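Local coordinates for protein 5-methylthioribose-1-phosphate isomerase (Saccharomyces cerevisiae, PDB 1W2W) that catalyses the interconversion of 5-methylthioribose-1-phosphate and 5-methylthioribulose-1-phosphate in methionine salvage, this chain being the N-terminal piece of the enzyme, at residues A[94-97]-A[98-101]; A[111-114]-A[115-119]; A[21-24]-A[25-28]; A[159-162]-A[163-167]; A[134-137]-A[138-141]. All blocks are in the same frame, centred on the assembly; numbering follows the deposited sequence.

Contact 1 (A[94-97]-A[98-101])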
loop_
_atom_site.group_PDB
_atom_site.type_symbol
_atom_site.label_atom_id
_atom_site.label_comp_id
_atom_site.label_asym_id
_atom_site.label_seq_id
_atom_site.Cartn_x
_atom_site.Cartn_y
_atom_site.Cartn_z
ATOM N N VAL A 94 30.911 -22.905 21.775
ATOM C CA VAL A 94 29.742 -22.124 22.164
ATOM C C VAL A 94 29.613 -20.851 21.319
ATOM O O VAL A 94 28.516 -20.521 20.847
ATOM C CB VAL A 94 29.734 -21.812 23.663
ATOM C CG1 VAL A 94 28.611 -20.819 24.007
ATOM C CG2 VAL A 94 29.561 -23.106 24.456
ATOM N N LEU A 95 30.725 -20.147 21.120
ATOM C CA LEU A 95 30.696 -18.964 20.253
ATOM C C LEU A 95 30.153 -19.309 18.863
ATOM O O LEU A 95 29.287 -18.599 18.337
ATOM C CB LEU A 95 32.077 -18.323 20.156
ATOM C CG LEU A 95 32.214 -16.962 19.471
ATOM C CD1 LEU A 95 31.064 -16.051 19.875
ATOM C CD2 LEU A 95 33.538 -16.380 19.935
ATOM N N ASN A 96 30.650 -20.392 18.268
ATOM C CA ASN A 96 30.164 -20.799 16.953
ATOM C C ASN A 96 28.679 -21.115 16.949
ATOM O O ASN A 96 27.966 -20.772 16.008
ATOM C CB ASN A 96 30.982 -21.954 16.372
ATOM C CG ASN A 96 32.269 -21.474 15.736
ATOM O OD1 ASN A 96 32.274 -20.492 14.986
ATOM N ND2 ASN A 96 33.369 -22.152 16.039
ATOM N N LYS A 97 28.211 -21.751 18.015
ATOM C CA LYS A 97 26.790 -22.050 18.158
ATOM C C LYS A 97 25.987 -20.748 18.223
ATOM O O LYS A 97 24.922 -20.628 17.618
ATOM C CB LYS A 97 26.568 -22.896 19.413
ATOM C CG LYS A 97 25.126 -23.314 19.684
ATOM C CD LYS A 97 25.098 -24.378 20.790
ATOM C CE LYS A 97 24.789 -23.783 22.155
ATOM N NZ LYS A 97 23.366 -24.069 22.523
ATOM N N ARG A 98 26.509 -19.769 18.951
ATOM C CA ARG A 98 25.814 -18.495 19.086
ATOM C C ARG A 98 25.857 -17.672 17.792
ATOM O O ARG A 98 24.908 -16.937 17.491
ATOM C CB ARG A 98 26.331 -17.724 20.305
ATOM C CG ARG A 98 25.794 -18.337 21.595
ATOM C CD ARG A 98 26.392 -17.769 22.852
ATOM N NE ARG A 98 25.915 -16.414 23.127
ATOM C CZ ARG A 98 24.678 -16.111 23.485
ATOM N NH1 ARG A 98 23.761 -17.064 23.614
ATOM N NH2 ARG A 98 24.359 -14.850 23.726
ATOM N N LEU A 99 26.933 -17.817 17.021
ATOM C CA LEU A 99 26.968 -17.264 15.661
ATOM C C LEU A 99 25.930 -17.881 14.730
ATOM O O LEU A 99 25.292 -17.176 13.944
ATOM C CB LEU A 99 28.377 -17.339 15.060
ATOM C CG LEU A 99 29.480 -16.563 15.780
ATOM C CD1 LEU A 99 30.843 -16.942 15.195
ATOM C CD2 LEU A 99 29.239 -15.051 15.659
ATOM N N ASP A 100 25.748 -19.194 14.812
ATOM C CA ASP A 100 24.658 -19.851 14.094
ATOM C C ASP A 100 23.267 -19.385 14.534
ATOM O O ASP A 100 22.372 -19.222 13.705
ATOM C CB ASP A 100 24.781 -21.384 14.174
ATOM C CG ASP A 100 26.071 -21.907 13.545
ATOM O OD1 ASP A 100 26.737 -21.163 12.789
ATOM O OD2 ASP A 100 26.506 -23.063 13.758
ATOM N N PHE A 101 23.085 -19.166 15.836
ATOM C CA PHE A 101 21.834 -18.616 16.360
ATOM C C PHE A 101 21.583 -17.240 15.731
ATOM O O PHE A 101 20.499 -16.973 15.185
ATOM C CB PHE A 101 21.927 -18.531 17.888
ATOM C CG PHE A 101 20.769 -17.836 18.547
ATOM C CD1 PHE A 101 19.469 -18.281 18.357
ATOM C CD2 PHE A 101 20.993 -16.736 19.360
ATOM C CE1 PHE A 101 18.405 -17.638 18.968
ATOM C CE2 PHE A 101 19.931 -16.089 19.978
ATOM C CZ PHE A 101 18.638 -16.543 19.783
#

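Contact 2 (A[111-114]-A[115-119])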
loop_
_atom_site.group_PDB
_atom_site.type_symbol
_atom_site.label_atom_id
_atom_site.label_comp_id
_atom_site.label_asym_id
_atom_site.label_seq_id
_atom_site.Cartn_x
_atom_site.Cartn_y
_atom_site.Cartn_z
ATOM N N ASN A 111 23.828 -10.031 3.622
ATOM C CA ASN A 111 24.911 -9.299 4.284
ATOM C C ASN A 111 25.328 -9.943 5.598
ATOM O O ASN A 111 26.521 -10.093 5.883
ATOM C CB ASN A 111 24.507 -7.842 4.507
ATOM C CG ASN A 111 24.350 -7.106 3.200
ATOM O OD1 ASN A 111 23.475 -7.457 2.403
ATOM N ND2 ASN A 111 25.207 -6.103 2.957
ATOM N N LEU A 112 24.339 -10.336 6.394
ATOM C CA LEU A 112 24.636 -10.904 7.702
ATOM C C LEU A 112 25.490 -12.170 7.574
ATOM O O LEU A 112 26.531 -12.280 8.225
ATOM C CB LEU A 112 23.352 -11.168 8.495
ATOM C CG LEU A 112 23.517 -11.779 9.896
ATOM C CD1 LEU A 112 24.289 -10.799 10.784
ATOM C CD2 LEU A 112 22.165 -12.177 10.527
ATOM N N SER A 113 25.051 -13.107 6.736
ATOM C CA SER A 113 25.811 -14.340 6.493
ATOM C C SER A 113 27.219 -14.012 6.027
ATOM O O SER A 113 28.204 -14.596 6.502
ATOM C CB SER A 113 25.096 -15.239 5.473
ATOM O OG SER A 113 25.903 -16.357 5.087
ATOM N N ASN A 114 27.326 -13.073 5.090
ATOM C CA ASN A 114 28.635 -12.718 4.570
ATOM C C ASN A 114 29.602 -12.238 5.658
ATOM O O ASN A 114 30.786 -12.596 5.664
ATOM C CB ASN A 114 28.508 -11.705 3.428
ATOM C CG ASN A 114 28.007 -12.350 2.136
ATOM O OD1 ASN A 114 28.095 -13.571 1.953
ATOM N ND2 ASN A 114 27.476 -11.527 1.236
ATOM N N SER A 115 29.093 -11.436 6.586
ATOM C CA SER A 115 29.876 -10.994 7.728
ATOM C C SER A 115 30.159 -12.136 8.703
ATOM O O SER A 115 31.265 -12.244 9.219
ATOM C CB SER A 115 29.173 -9.851 8.464
ATOM O OG SER A 115 29.485 -8.597 7.865
ATOM N N LEU A 116 29.170 -12.976 8.984
ATOM C CA LEU A 116 29.399 -14.030 9.977
ATOM C C LEU A 116 30.418 -15.062 9.489
ATOM O O LEU A 116 31.183 -15.609 10.286
ATOM C CB LEU A 116 28.092 -14.707 10.397
ATOM C CG LEU A 116 27.095 -13.778 11.103
ATOM C CD1 LEU A 116 25.853 -14.548 11.540
ATOM C CD2 LEU A 116 27.721 -13.022 12.279
ATOM N N VAL A 117 30.438 -15.320 8.184
ATOM C CA VAL A 117 31.452 -16.190 7.584
ATOM C C VAL A 117 32.847 -15.624 7.850
ATOM O O VAL A 117 33.756 -16.348 8.271
ATOM C CB VAL A 117 31.221 -16.358 6.057
ATOM C CG1 VAL A 117 32.458 -16.941 5.369
ATOM C CG2 VAL A 117 29.977 -17.205 5.785
ATOM N N GLU A 118 33.005 -14.325 7.620
ATOM C CA GLU A 118 34.273 -13.655 7.846
ATOM C C GLU A 118 34.640 -13.697 9.327
ATOM O O GLU A 118 35.796 -13.962 9.668
ATOM C CB GLU A 118 34.235 -12.214 7.335
ATOM C CG GLU A 118 35.592 -11.520 7.288
ATOM C CD GLU A 118 36.714 -12.401 6.761
ATOM O OE1 GLU A 118 36.560 -13.016 5.682
ATOM O OE2 GLU A 118 37.763 -12.471 7.432
ATOM N N ILE A 119 33.664 -13.450 10.203
ATOM C CA ILE A 119 33.947 -13.497 11.641
ATOM C C ILE A 119 34.392 -14.907 12.058
ATOM O O ILE A 119 35.329 -15.053 12.857
ATOM C CB ILE A 119 32.753 -13.012 12.480
ATOM C CG1 ILE A 119 32.519 -11.513 12.243
ATOM C CG2 ILE A 119 32.975 -13.337 13.975
ATOM C CD1 ILE A 119 31.174 -10.987 12.739
HETATM O O HOH W 1 28.505 -8.104 5.305
#

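Contact 3 (A[21-24]-A[25-28])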
loop_
_atom_site.group_PDB
_atom_site.type_symbol
_atom_site.label_atom_id
_atom_site.label_comp_id
_atom_site.label_asym_id
_atom_site.label_seq_id
_atom_site.Cartn_x
_atom_site.Cartn_y
_atom_site.Cartn_z
ATOM N N LEU A 21 18.910 2.638 17.119
ATOM C CA LEU A 21 17.598 3.267 17.112
ATOM C C LEU A 21 16.552 2.181 16.960
ATOM O O LEU A 21 16.724 1.276 16.155
ATOM C CB LEU A 21 17.480 4.210 15.918
ATOM C CG LEU A 21 17.925 5.658 16.085
ATOM C CD1 LEU A 21 17.613 6.391 14.797
ATOM C CD2 LEU A 21 17.231 6.307 17.276
ATOM N N ASP A 22 15.458 2.282 17.706
ATOM C CA ASP A 22 14.348 1.361 17.486
ATOM C C ASP A 22 13.532 1.841 16.283
ATOM O O ASP A 22 12.703 2.766 16.386
ATOM C CB ASP A 22 13.462 1.296 18.725
ATOM C CG ASP A 22 12.429 0.200 18.634
ATOM O OD1 ASP A 22 12.108 -0.220 17.493
ATOM O OD2 ASP A 22 11.901 -0.311 19.649
ATOM N N GLN A 23 13.761 1.218 15.132
ATOM C CA GLN A 23 13.138 1.728 13.917
ATOM C C GLN A 23 11.658 1.418 13.821
ATOM O O GLN A 23 10.977 1.937 12.931
ATOM C CB GLN A 23 13.878 1.229 12.684
ATOM C CG GLN A 23 15.330 1.710 12.642
ATOM C CD GLN A 23 16.008 1.336 11.345
ATOM O OE1 GLN A 23 15.451 1.540 10.268
ATOM N NE2 GLN A 23 17.210 0.771 11.440
ATOM N N LEU A 24 11.156 0.579 14.720
ATOM C CA LEU A 24 9.724 0.339 14.785
ATOM C C LEU A 24 8.995 1.602 15.242
ATOM O O LEU A 24 7.827 1.777 14.913
ATOM C CB LEU A 24 9.384 -0.816 15.740
ATOM C CG LEU A 24 9.908 -2.225 15.438
ATOM C CD1 LEU A 24 9.583 -3.100 16.637
ATOM C CD2 LEU A 24 9.256 -2.801 14.181
ATOM N N LEU A 25 9.682 2.462 15.997
ATOM C CA LEU A 25 9.062 3.593 16.685
ATOM C C LEU A 25 9.246 4.943 15.977
ATOM O O LEU A 25 8.618 5.943 16.351
ATOM C CB LEU A 25 9.582 3.670 18.126
ATOM C CG LEU A 25 9.440 2.367 18.926
ATOM C CD1 LEU A 25 9.941 2.570 20.355
ATOM C CD2 LEU A 25 7.995 1.873 18.925
ATOM N N LEU A 26 10.099 4.970 14.947
ATOM C CA LEU A 26 10.326 6.189 14.180
ATOM C C LEU A 26 9.088 6.501 13.330
ATOM O O LEU A 26 8.293 5.602 13.057
ATOM C CB LEU A 26 11.560 6.030 13.283
ATOM C CG LEU A 26 12.936 5.904 13.965
ATOM C CD1 LEU A 26 14.007 5.438 12.962
ATOM C CD2 LEU A 26 13.351 7.233 14.556
ATOM N N PRO A 27 8.909 7.745 12.895
ATOM C CA PRO A 27 9.827 8.857 13.146
ATOM C C PRO A 27 9.539 9.698 14.381
ATOM O O PRO A 27 10.379 10.534 14.731
ATOM C CB PRO A 27 9.634 9.722 11.899
ATOM C CG PRO A 27 8.184 9.548 11.575
ATOM C CD PRO A 27 7.774 8.155 12.049
ATOM N N TYR A 28 8.394 9.518 15.028
ATOM C CA TYR A 28 8.060 10.434 16.119
ATOM C C TYR A 28 8.755 10.116 17.426
ATOM O O TYR A 28 8.949 11.002 18.257
ATOM C CB TYR A 28 6.556 10.506 16.347
ATOM C CG TYR A 28 5.831 11.223 15.226
ATOM C CD1 TYR A 28 5.732 12.616 15.200
ATOM C CD2 TYR A 28 5.251 10.499 14.184
ATOM C CE1 TYR A 28 5.069 13.261 14.167
ATOM C CE2 TYR A 28 4.587 11.138 13.155
ATOM C CZ TYR A 28 4.497 12.509 13.149
ATOM O OH TYR A 28 3.824 13.110 12.105
HETATM O O HOH W 2 5.995 3.976 14.804
#

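Contact 4 (A[159-162]-A[163-167])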
loop_
_atom_site.group_PDB
_atom_site.type_symbol
_atom_site.label_atom_id
_atom_site.label_comp_id
_atom_site.label_asym_id
_atom_site.label_seq_id
_atom_site.Cartn_x
_atom_site.Cartn_y
_atom_site.Cartn_z
ATOM N N ALA A 159 24.698 8.369 -9.578
ATOM C CA ALA A 159 24.306 9.721 -10.004
ATOM C C ALA A 159 24.916 10.066 -11.368
ATOM O O ALA A 159 24.225 10.522 -12.289
ATOM C CB ALA A 159 24.722 10.762 -8.958
ATOM N N LYS A 160 26.219 9.845 -11.494
ATOM C CA LYS A 160 26.936 10.172 -12.731
ATOM C C LYS A 160 26.382 9.348 -13.888
ATOM O O LYS A 160 26.178 9.859 -14.996
ATOM C CB LYS A 160 28.440 9.934 -12.548
ATOM C CG LYS A 160 29.278 9.985 -13.828
ATOM C CD LYS A 160 30.783 9.943 -13.498
ATOM C CE LYS A 160 31.684 9.697 -14.713
ATOM N NZ LYS A 160 31.080 10.084 -16.017
ATOM N N TYR A 161 26.121 8.068 -13.627
ATOM C CA TYR A 161 25.626 7.178 -14.657
ATOM C C TYR A 161 24.282 7.668 -15.209
ATOM O O TYR A 161 24.108 7.759 -16.429
ATOM C CB TYR A 161 25.557 5.729 -14.149
ATOM C CG TYR A 161 25.120 4.755 -15.210
ATOM C CD1 TYR A 161 26.047 4.142 -16.053
ATOM C CD2 TYR A 161 23.780 4.449 -15.380
ATOM C CE1 TYR A 161 25.645 3.261 -17.027
ATOM C CE2 TYR A 161 23.376 3.570 -16.346
ATOM C CZ TYR A 161 24.298 2.982 -17.169
ATOM O OH TYR A 161 23.862 2.103 -18.132
ATOM N N LEU A 162 23.342 8.006 -14.323
ATOM C CA LEU A 162 22.052 8.504 -14.794
ATOM C C LEU A 162 22.186 9.836 -15.540
ATOM O O LEU A 162 21.591 10.013 -16.610
ATOM C CB LEU A 162 21.026 8.614 -13.657
ATOM C CG LEU A 162 19.632 9.109 -14.064
ATOM C CD1 LEU A 162 18.976 8.140 -15.040
ATOM C CD2 LEU A 162 18.752 9.282 -12.803
ATOM N N ILE A 163 22.967 10.761 -14.995
ATOM C CA ILE A 163 23.162 12.045 -15.668
ATOM C C ILE A 163 23.738 11.839 -17.062
ATOM O O ILE A 163 23.299 12.480 -18.019
ATOM C CB ILE A 163 24.025 12.991 -14.827
ATOM C CG1 ILE A 163 23.289 13.364 -13.541
ATOM C CG2 ILE A 163 24.436 14.244 -15.635
ATOM C CD1 ILE A 163 21.942 14.063 -13.731
ATOM N N ASP A 164 24.703 10.932 -17.180
ATOM C CA ASP A 164 25.312 10.624 -18.474
ATOM C C ASP A 164 24.318 10.018 -19.467
ATOM O O ASP A 164 24.301 10.393 -20.648
ATOM C CB ASP A 164 26.513 9.685 -18.316
ATOM C CG ASP A 164 27.725 10.360 -17.688
ATOM O OD1 ASP A 164 27.804 11.611 -17.632
ATOM O OD2 ASP A 164 28.665 9.691 -17.213
ATOM N N VAL A 165 23.488 9.088 -18.993
ATOM C CA VAL A 165 22.423 8.506 -19.801
ATOM C C VAL A 165 21.459 9.578 -20.331
ATOM O O VAL A 165 21.105 9.580 -21.518
ATOM C CB VAL A 165 21.631 7.457 -18.995
ATOM C CG1 VAL A 165 20.295 7.163 -19.660
ATOM C CG2 VAL A 165 22.463 6.181 -18.841
ATOM N N LEU A 166 21.040 10.477 -19.443
ATOM C CA LEU A 166 20.117 11.550 -19.813
ATOM C C LEU A 166 20.779 12.551 -20.753
ATOM O O LEU A 166 20.165 13.024 -21.707
ATOM C CB LEU A 166 19.593 12.257 -18.561
ATOM C CG LEU A 166 18.742 11.377 -17.645
ATOM C CD1 LEU A 166 18.421 12.126 -16.335
ATOM C CD2 LEU A 166 17.471 10.901 -18.340
ATOM N N GLN A 167 22.036 12.873 -20.478
ATOM C CA GLN A 167 22.776 13.784 -21.344
ATOM C C GLN A 167 22.954 13.190 -22.740
ATOM O O GLN A 167 22.811 13.908 -23.736
ATOM C CB GLN A 167 24.072 14.292 -20.684
ATOM C CG GLN A 167 23.809 15.477 -19.731
ATOM C CD GLN A 167 24.978 15.935 -18.860
ATOM O OE1 GLN A 167 24.829 16.889 -18.076
ATOM N NE2 GLN A 167 26.128 15.274 -18.981
#

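Contact 5 (A[134-137]-A[138-141])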
loop_
_atom_site.group_PDB
_atom_site.type_symbol
_atom_site.label_atom_id
_atom_site.label_comp_id
_atom_site.label_asym_id
_atom_site.label_seq_id
_atom_site.Cartn_x
_atom_site.Cartn_y
_atom_site.Cartn_z
ATOM N N GLY A 134 40.639 -8.321 19.607
ATOM C CA GLY A 134 41.359 -7.303 18.865
ATOM C C GLY A 134 41.097 -7.351 17.370
ATOM O O GLY A 134 40.908 -6.310 16.741
ATOM N N SER A 135 41.083 -8.554 16.803
ATOM C CA SER A 135 40.909 -8.705 15.358
ATOM C C SER A 135 39.463 -8.423 14.950
ATOM O O SER A 135 39.207 -7.886 13.868
ATOM C CB SER A 135 41.310 -10.115 14.919
ATOM O OG SER A 135 42.685 -10.352 15.196
ATOM N N LEU A 136 38.523 -8.798 15.811
ATOM C CA LEU A 136 37.116 -8.518 15.568
ATOM C C LEU A 136 36.827 -7.022 15.633
ATOM O O LEU A 136 36.042 -6.507 14.825
ATOM C CB LEU A 136 36.225 -9.290 16.550
ATOM C CG LEU A 136 34.710 -9.113 16.392
ATOM C CD1 LEU A 136 34.235 -9.510 14.997
ATOM C CD2 LEU A 136 33.939 -9.878 17.470
ATOM N N TYR A 137 37.450 -6.324 16.585
ATOM C CA TYR A 137 37.352 -4.868 16.634
ATOM C C TYR A 137 37.806 -4.270 15.303
ATOM O O TYR A 137 37.124 -3.415 14.721
ATOM C CB TYR A 137 38.237 -4.287 17.743
ATOM C CG TYR A 137 38.265 -2.768 17.744
ATOM C CD1 TYR A 137 37.216 -2.033 18.292
ATOM C CD2 TYR A 137 39.341 -2.069 17.199
ATOM C CE1 TYR A 137 37.240 -0.634 18.293
ATOM C CE2 TYR A 137 39.367 -0.687 17.200
ATOM C CZ TYR A 137 38.320 0.021 17.745
ATOM O OH TYR A 137 38.357 1.401 17.745
ATOM N N ASN A 138 38.970 -4.710 14.832
ATOM C CA ASN A 138 39.460 -4.246 13.530
ATOM C C ASN A 138 38.452 -4.570 12.434
ATOM O O ASN A 138 38.193 -3.741 11.552
ATOM C CB ASN A 138 40.832 -4.845 13.203
ATOM C CG ASN A 138 41.929 -4.254 14.064
ATOM O OD1 ASN A 138 41.719 -3.238 14.728
ATOM N ND2 ASN A 138 43.096 -4.883 14.064
ATOM N N TYR A 139 37.882 -5.770 12.490
ATOM C CA TYR A 139 36.959 -6.190 11.440
ATOM C C TYR A 139 35.725 -5.293 11.397
ATOM O O TYR A 139 35.298 -4.838 10.317
ATOM C CB TYR A 139 36.519 -7.654 11.587
ATOM C CG TYR A 139 35.378 -7.950 10.636
ATOM C CD1 TYR A 139 35.620 -8.139 9.285
ATOM C CD2 TYR A 139 34.062 -8.017 11.088
ATOM C CE1 TYR A 139 34.585 -8.394 8.404
ATOM C CE2 TYR A 139 33.010 -8.276 10.208
ATOM C CZ TYR A 139 33.286 -8.458 8.868
ATOM O OH TYR A 139 32.294 -8.720 7.958
ATOM N N VAL A 140 35.133 -5.049 12.562
ATOM C CA VAL A 140 33.906 -4.256 12.581
ATOM C C VAL A 140 34.140 -2.798 12.180
ATOM O O VAL A 140 33.300 -2.195 11.500
ATOM C CB VAL A 140 33.104 -4.387 13.897
ATOM C CG1 VAL A 140 32.804 -5.852 14.176
ATOM C CG2 VAL A 140 33.826 -3.734 15.070
ATOM N N CYS A 141 35.283 -2.234 12.575
ATOM C CA CYS A 141 35.633 -0.893 12.140
ATOM C C CYS A 141 35.727 -0.845 10.623
ATOM O O CYS A 141 35.232 0.098 9.996
ATOM C CB CYS A 141 36.947 -0.425 12.771
ATOM S SG CYS A 141 36.736 -0.048 14.533
#

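Contact 1 (A[94-97]-A[98-101])
V94 and R98 run alongside each other one turn apart on helix 88-103, in the N-terminal helical region of this eIF-2B-family fold. The backbone bond from R98 N to V94 O is 2.9 Å long. With its CG1 anti to the backbone N (chi1 172°), V94 turns that methyl along the helix, where it touches R98 CD at 3.9 Å, against the aliphatic stem. Beyond CD the arginine bends at chi3 (72°), carrying NE to a salt bridge with E67 and NH2 to another with D39. One guanidinium group thereby ties three helices, since E67 belongs to 53-73 and D39 to 38-46. With an alanine here, both carboxylates would probably be left without their cationic mate and the V94 methyl without the stem beside it. L95 follows on a more buried face: L99 N reaches L95 O at 2.8 Å, while L95 CD1 packs loosely on L99 CG at 4.4 Å, and both leucines also meet helix 111-124. N96 lies on a partly exposed side of the helix. D100 N donates to N96 O over 3.0 Å, and the amide OD1 of N96 rests 3.8 Å from the methyl CD1 of L99, a polar-to-apolar touch and not a bond. D100 itself forms a salt bridge with K120 on helix 111-124. The last residue of the walk, K97, accepts through its carbonyl: F101 N lies 2.9 Å from K97 O, and F101 CB sits 3.7 Å from that same oxygen.

Contact 2 (A[111-114]-A[115-119])
L112 and L116 meet one turn apart on helix 111-124, part of the family's N-terminal helical region, and supply its apolar interaction. Their side chains slant across each other, CG of L112 lying 4.0 Å from CD1 of L116. The torsions differ: L112 has CG anti to the backbone N (chi1 180°), which swings it forward along the helix, whereas L116 has CG beside its own N, which swings it back to meet its neighbour. L116 also packs on helix 88-103. V117 sets its CG2 methyl against S113 O at 3.2 Å, a close packing contact and not a hydrogen bond. The backbone bonds are of the i to i+4 kind. L116 N to L112 O is the shortest at 2.8 Å, and that from E118 N to N114 O, at 3.4 Å, is weak. Polar side chains serve other elements. N111 OD1 bonds a polar side chain of another chain, and N114 ND2 bonds the backbone of that chain, so this end of the helix lies at an interface within the assembly. Water completes the set: S115 OG, which also bonds Y139 OH on helix 129-168, holds a water at 2.8 Å, and this water donates to N111 O at 2.9 Å.

Contact 3 (A[21-24]-A[25-28])
D22 engages the chain ahead of it twice, through its side chain and through its carbonyl, while its carboxylate lies against the apolar L25. The result is an Asx turn combined with a beta turn, in the loop joining the antiparallel strands 17-21 and 32-34. D22 has CG anti to the backbone N (chi1 -171°), which directs the carboxylate forward to L24. L24 N donates to D22 OD1 at 3.0 Å, arriving on the anti side and 27° out of the carboxylate plane. L25 N donates to D22 O at 3.1 Å, from above the carbonyl plane. OD2, which also accepts from Q49 NE2, touches L25 CD1 at 3.6 Å, so the leucine lies over the charged group. Replacing the acid by an alanine removes the carboxylate, so that L24 N and Q49 NE2 would probably lose their partner and L25 the group it rests on. Past the turn, L26 folds back: its CD1 meets Q23 CG at 4.0 Å and L21 CD1 at 4.2 Å. L26 N is buried here with no partner in the model, which is probably unfavourable. Q23 OE1 bonds R51 NH1, and the side chain of Q23 is about 9 Å from that of C181, a predicted transition-state stabiliser; another chain's basic side chain bonds Q23 O, placing the loop at an interface near that site. The peptide bond from L26 to P27 is cis.

Contact 4 (A[159-162]-A[163-167])
K160 starts with CG anti to its own amide nitrogen (chi1 169°), runs extended as far as CE and then bends at chi4, while D164 turns its CG back beside its N; together these torsions bring NZ up to OD2 of the carboxylate. The pair is an i to i+4 salt bridge on the long helix 129-168. K160 NZ donates to D164 OD2 at 2.7 Å, meeting the syn lone pair of that oxygen, on the side of the other carboxylate oxygen. The same OD2 touches the lysine's CG at 3.5 Å, so the aliphatic stem also lies against the acid. On another face of the helix, V165 sends CG2 over the ring of Y161 in a CH-pi contact: the methyl is 4.2 Å from the ring centroid, 28° off the normal, and nearest to CE2 at 3.7 Å. L162 and L166 form a third, apolar pair, with L162 CG at 4.0 Å from L166 CD1. Both leucines pack on F175 of strand 174-179, and side chains of another chain touch them as well as Y161. I163 also packs on F175, and both it and A159 face helix 194-210. The contact thus joins the far part of the long helix to that strand and helix and to the assembly. Backbone bonding is regular, the straightest bond being I163 N to A159 O, 3.0 Å long with an N-H...O angle of 170°.

Contact 5 (A[134-137]-A[138-141])
V140 N donates to L136 O at 2.8 Å, the shortest of the four i to i+4 backbone bonds in this part of helix 129-168. The two residues meet again through their side chains: L136 CD1 lies 4.0 Å from V140 CG1. That same leucine methyl also approaches Y139, 4.2 Å from its CD2, so CD1 touches both a branched and an aromatic neighbour. L136 and V140 both face helix 53-73, and L136 also meets I119 of helix 111-124. On a different side of the helix, C141 places its sulfur over one face of the Y137 ring. SG is 3.8 Å from the ring centroid and 20° off the normal, displaced toward CZ, to which it is nearest at 3.6 Å. Two torsions produce this sulfur-aromatic contact: Y137 has CG anti to its N (chi1 175°), which lays the ring forward along the helix, and C141 turns SG back beside its own N (chi1 -72°). N138 crosses the same tyrosine at about a right angle, its OD1 3.6 Å from ring atom CD2. The hydroxyls of both tyrosines are taken elsewhere: Y137 OH bonds R10 O, and Y139 OH reaches S115 OG of helix 111-124. Each ring is thus also tethered through its hydroxyl. The chemistry implies a helix whose apolar side packs on other helices, while its tyrosines hold separate elements by polar ends, and the sulfur contact probably draws mainly on dispersion.

In the fold
Contacts 1, 2 and 5 lie on three helices of the N-terminal helical region and adjoin in series: L99 O packs on L116 CD1 between contacts 1 and 2, and I119 packs on L136 and Y139 between 2 and 5. Each mixes buried leucines with polar residues near the surface. Contact 4 shares helix 129-168 with contact 5, yet their centres are about 38 Å apart; its exposed lysine makes the only salt bridge within a contact, whereas R98 of contact 1 finds its acids on other helices. Contact 3 alone is a loop, more buried than the others, and combines carboxylate-to-backbone and backbone turn bonds. Contacts 2, 3 and 4 meet other chains; contacts 1 and 5 do not.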